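Local structure of succinate-semialdehyde dehydrogenase (Streptococcus pyogenes MGAS1882, 4OGD) at residues I91-Y95 / L438-F443; K224-L228 / T444-N448. The protein probably catalyses the NADP+-dependent oxidation of succinic semialdehyde to succinate, as a member of the aldehyde dehydrogenase family. All blocks are in the same frame, centred on the assembly; numbering follows the deposited sequence.

Interaction 1: I91-Y95 / L438-F443; sequences IADYY and LSELGF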
# COMPACT_ATOMS: atom_id res chain seq x y z
N ILE A 91 -0.93 -21.76 9.01
CA ILE A 91 -1.01 -20.70 8.00
C ILE A 91 -1.06 -21.27 6.58
O ILE A 91 -1.86 -20.83 5.76
CB ILE A 91 0.15 -19.69 8.15
CG1 ILE A 91 0.01 -18.93 9.47
CG2 ILE A 91 0.16 -18.71 6.99
CD1 ILE A 91 1.24 -18.09 9.83
N ALA A 92 -0.19 -22.24 6.30
CA ALA A 92 -0.16 -22.91 5.00
C ALA A 92 -1.49 -23.59 4.71
O ALA A 92 -2.08 -23.40 3.64
CB ALA A 92 0.98 -23.93 4.97
N ASP A 93 -1.99 -24.37 5.67
CA ASP A 93 -3.27 -25.04 5.48
C ASP A 93 -4.40 -24.02 5.29
O ASP A 93 -5.28 -24.22 4.46
CB ASP A 93 -3.59 -25.98 6.64
CG ASP A 93 -2.87 -27.32 6.54
OD1 ASP A 93 -2.56 -27.79 5.41
OD2 ASP A 93 -2.62 -27.91 7.61
N TYR A 94 -4.36 -22.93 6.06
CA TYR A 94 -5.36 -21.88 5.96
C TYR A 94 -5.47 -21.33 4.54
O TYR A 94 -6.55 -21.31 3.96
CB TYR A 94 -5.03 -20.75 6.94
CG TYR A 94 -5.93 -19.52 6.90
CD1 TYR A 94 -5.52 -18.37 6.26
CD2 TYR A 94 -7.16 -19.51 7.55
CE1 TYR A 94 -6.31 -17.24 6.23
CE2 TYR A 94 -7.97 -18.39 7.54
CZ TYR A 94 -7.54 -17.25 6.88
OH TYR A 94 -8.34 -16.14 6.88
N TYR A 95 -4.36 -20.89 3.96
CA TYR A 95 -4.43 -20.25 2.65
C TYR A 95 -4.76 -21.25 1.54
O TYR A 95 -5.42 -20.91 0.57
CB TYR A 95 -3.16 -19.44 2.36
CG TYR A 95 -3.21 -18.11 3.06
CD1 TYR A 95 -4.13 -17.14 2.66
CD2 TYR A 95 -2.36 -17.82 4.12
CE1 TYR A 95 -4.20 -15.92 3.30
CE2 TYR A 95 -2.42 -16.59 4.77
CZ TYR A 95 -3.34 -15.65 4.35
OH TYR A 95 -3.43 -14.42 4.98
N LEU A 438 -1.72 -11.95 7.12
CA LEU A 438 -2.70 -12.92 7.63
C LEU A 438 -4.14 -12.44 7.45
O LEU A 438 -4.39 -11.29 7.07
CB LEU A 438 -2.39 -13.37 9.07
CG LEU A 438 -1.02 -14.04 9.25
CD1 LEU A 438 -0.77 -14.38 10.72
CD2 LEU A 438 -0.88 -15.30 8.38
N SER A 439 -5.10 -13.34 7.72
CA SER A 439 -6.52 -13.15 7.38
C SER A 439 -6.71 -12.92 5.89
O SER A 439 -5.78 -13.10 5.10
CB SER A 439 -7.17 -12.03 8.21
OG SER A 439 -6.93 -10.74 7.66
N GLU A 440 -7.91 -12.52 5.48
CA GLU A 440 -8.11 -12.22 4.07
C GLU A 440 -7.46 -10.89 3.71
O GLU A 440 -7.12 -10.66 2.55
CB GLU A 440 -9.59 -12.23 3.67
CG GLU A 440 -9.78 -12.22 2.14
CD GLU A 440 -11.23 -12.37 1.71
OE1 GLU A 440 -12.11 -12.41 2.59
OE2 GLU A 440 -11.47 -12.46 0.49
N LEU A 441 -7.28 -10.01 4.70
CA LEU A 441 -6.61 -8.74 4.45
C LEU A 441 -5.19 -8.97 3.95
O LEU A 441 -4.68 -8.23 3.12
CB LEU A 441 -6.60 -7.86 5.70
CG LEU A 441 -7.96 -7.38 6.22
CD1 LEU A 441 -7.80 -6.42 7.40
CD2 LEU A 441 -8.78 -6.73 5.11
N GLY A 442 -4.56 -10.02 4.46
CA GLY A 442 -3.19 -10.34 4.07
C GLY A 442 -3.09 -11.14 2.78
O GLY A 442 -2.00 -11.57 2.39
N PHE A 443 -4.22 -11.35 2.11
CA PHE A 443 -4.22 -12.07 0.84
C PHE A 443 -4.07 -11.13 -0.36
O PHE A 443 -3.53 -11.53 -1.40
CB PHE A 443 -5.49 -12.91 0.70
CG PHE A 443 -5.49 -13.81 -0.50
CD1 PHE A 443 -4.75 -14.98 -0.50
CD2 PHE A 443 -6.21 -13.47 -1.64
CE1 PHE A 443 -4.74 -15.81 -1.59
CE2 PHE A 443 -6.20 -14.30 -2.75
CZ PHE A 443 -5.46 -15.47 -2.72
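Tyr95 reaches from helix 78-103 to the loop 438-443 and gives its phenolic hydrogen to a backbone carbonyl, the bond between Tyr95 OH and Ser439 O measuring 2.7 Å. The hydroxyl lies in the plane of that carbonyl, on a lone pair, with a C=O...O angle of 139°. This bond ties the loop to the helix. Beside it Tyr95 OH also comes close to Leu438 CA, at 3.1 Å. Leu438 CD2 comes to the edge of the tyrosine ring and at the same time fits against Ile91, whose CD1 is 3.8 Å away; the leucine crosses both side chains at about a right angle. Farther along the ring, Phe443 slides past Tyr95 in the opposite direction, CD1 to CD1 at 3.9 Å. Tyr94 takes a less specific part, its OH resting 3.5 Å from Ser439 CA.

In the Rossmann-type aldehyde dehydrogenase fold, this contact joins a long helix from the N-terminal part of the chain to the loop that precedes the C-terminal strand 448-455. The loop is shaped from within by an ST turn: Ser439 OG accepts from Leu441 N at 3.1 Å and donates to Leu438 O, a carbonyl that also receives Gly442 N.

On the helix side, Tyr94 CG stands anti to the backbone N (chi1 176°) whereas Tyr95 CG lies beside it (chi1 -80°), which brings the two neighbouring rings together, Tyr94 CD1 lying over the centre of the Tyr95 ring, 3.7 Å above its plane. Leu52 of helix 45-61 and Ala143 of helix 136-148 also pack on Tyr95, while Phe102, two turns further along the same helix, touches Tyr95 and meets the Phe443 ring.

Interaction 2: K224-L228 / T444-N448; sequences KKTTL and TSFVN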
# COMPACT_ATOMS: atom_id res chain seq x y z
N LYS A 224 7.53 0.64 -6.82
CA LYS A 224 7.10 -0.67 -6.34
C LYS A 224 6.25 -0.56 -5.06
O LYS A 224 6.63 0.12 -4.12
CB LYS A 224 8.31 -1.58 -6.08
CG LYS A 224 9.22 -1.76 -7.30
CD LYS A 224 8.46 -2.40 -8.45
CE LYS A 224 9.20 -2.25 -9.78
NZ LYS A 224 10.44 -3.09 -9.89
N LYS A 225 5.11 -1.25 -5.05
CA LYS A 225 4.24 -1.32 -3.88
C LYS A 225 4.96 -2.03 -2.73
O LYS A 225 5.73 -2.97 -2.94
CB LYS A 225 2.97 -2.10 -4.24
CG LYS A 225 1.83 -2.00 -3.23
CD LYS A 225 0.66 -2.85 -3.71
CE LYS A 225 -0.63 -2.46 -3.01
NZ LYS A 225 -1.81 -3.20 -3.55
N THR A 226 4.71 -1.56 -1.50
CA THR A 226 5.27 -2.21 -0.32
C THR A 226 4.23 -2.47 0.75
O THR A 226 3.19 -1.82 0.80
CB THR A 226 6.35 -1.35 0.35
OG1 THR A 226 5.83 -0.03 0.58
CG2 THR A 226 7.59 -1.27 -0.51
N THR A 227 4.53 -3.45 1.60
CA THR A 227 3.94 -3.52 2.93
C THR A 227 5.11 -3.54 3.91
O THR A 227 6.17 -4.10 3.60
CB THR A 227 3.09 -4.78 3.13
OG1 THR A 227 3.90 -5.94 2.88
CG2 THR A 227 1.88 -4.76 2.21
N LEU A 228 4.91 -2.94 5.08
CA LEU A 228 5.95 -2.89 6.10
C LEU A 228 5.41 -3.35 7.44
O LEU A 228 4.45 -2.79 7.96
CB LEU A 228 6.49 -1.46 6.27
CG LEU A 228 7.22 -0.82 5.09
CD1 LEU A 228 7.70 0.57 5.48
CD2 LEU A 228 8.38 -1.69 4.61
N THR A 444 -4.54 -9.89 -0.24
CA THR A 444 -4.66 -9.03 -1.43
C THR A 444 -3.55 -8.01 -1.63
O THR A 444 -3.61 -7.22 -2.57
CB THR A 444 -6.00 -8.31 -1.45
OG1 THR A 444 -6.19 -7.65 -0.20
CG2 THR A 444 -7.14 -9.29 -1.69
N SER A 445 -2.52 -8.03 -0.79
CA SER A 445 -1.51 -6.98 -0.82
C SER A 445 -0.86 -6.81 -2.18
O SER A 445 -0.64 -5.68 -2.63
CB SER A 445 -0.42 -7.23 0.22
OG SER A 445 -0.99 -7.23 1.52
N PHE A 446 -0.55 -7.93 -2.84
CA PHE A 446 0.10 -7.88 -4.14
C PHE A 446 -0.72 -8.53 -5.24
O PHE A 446 -0.19 -9.11 -6.20
CB PHE A 446 1.53 -8.43 -4.04
CG PHE A 446 2.36 -7.72 -3.01
CD1 PHE A 446 2.87 -6.45 -3.27
CD2 PHE A 446 2.59 -8.29 -1.77
CE1 PHE A 446 3.62 -5.79 -2.34
CE2 PHE A 446 3.35 -7.63 -0.81
CZ PHE A 446 3.86 -6.37 -1.09
N VAL A 447 -2.04 -8.41 -5.11
CA VAL A 447 -2.93 -8.85 -6.17
C VAL A 447 -3.41 -7.66 -6.98
O VAL A 447 -3.54 -6.54 -6.46
CB VAL A 447 -4.16 -9.64 -5.65
CG1 VAL A 447 -3.74 -10.71 -4.64
CG2 VAL A 447 -5.20 -8.71 -5.07
N ASN A 448 -3.63 -7.91 -8.26
CA ASN A 448 -4.21 -6.93 -9.16
C ASN A 448 -5.71 -7.08 -9.05
O ASN A 448 -6.28 -8.10 -9.48
CB ASN A 448 -3.74 -7.20 -10.59
CG ASN A 448 -4.50 -6.40 -11.63
OD1 ASN A 448 -5.24 -5.48 -11.30
ND2 ASN A 448 -4.30 -6.75 -12.91
O HOH W 1 -4.27 -4.59 -3.21
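Polar contact between Lys225 and Ser445 fastens a strand to a turn: Lys225 NZ donates to Ser445 O at 2.9 Å, approaching at a C=O...N angle of 146° and tilted 30° from the carbonyl plane. The lysine spans the distance because its CG is anti to the backbone N (chi1 -167°) and the chain stays extended beyond it. A water accepts a weak bond from Lys225 NZ and donates to Thr444 O, adding a bridge to a second carbonyl of the turn.

The packing is supplied by Phe446 and Thr227. Lys225 O lies at the edge of the Phe446 ring, 3.6 Å from CE1, and Phe446 CZ lies 4.0 Å from Thr227 OG1. The methyl Thr227 CG2 meets Ser445 OG at 3.8 Å. Cys204 of strand 200-206 and Asn145 of helix 136-148 also touch Phe446.

Backbone bonding completes the account. Val447 N donates to Thr444 O across a type I beta turn, and strand 225-229 pairs in parallel with strand 200-206. The contact thus sets a type I beta turn against one strand, backbone and side chains alike, in the mixed, largely parallel sheet of a Rossmann-type domain.

How the interactions relate
The two interactions share one continuous run of chain, 438-448, which first packs on helix 78-103 and then turns onto strand 225-229. Their centres lie about 15 Å apart, and apart from this adjoining sequence the segments of one do not touch those of the other. The general principle is that a connection with little regular structure can be placed by successive anchors on different layers of a fold: in both cases a side chain of the regular element donates to a loop carbonyl. Helix 136-148 lies against both, through Ala143 at interaction 1 and Asn145 at interaction 2. The second subunit is also near each, touching Leu441 in one and Lys225 in the other.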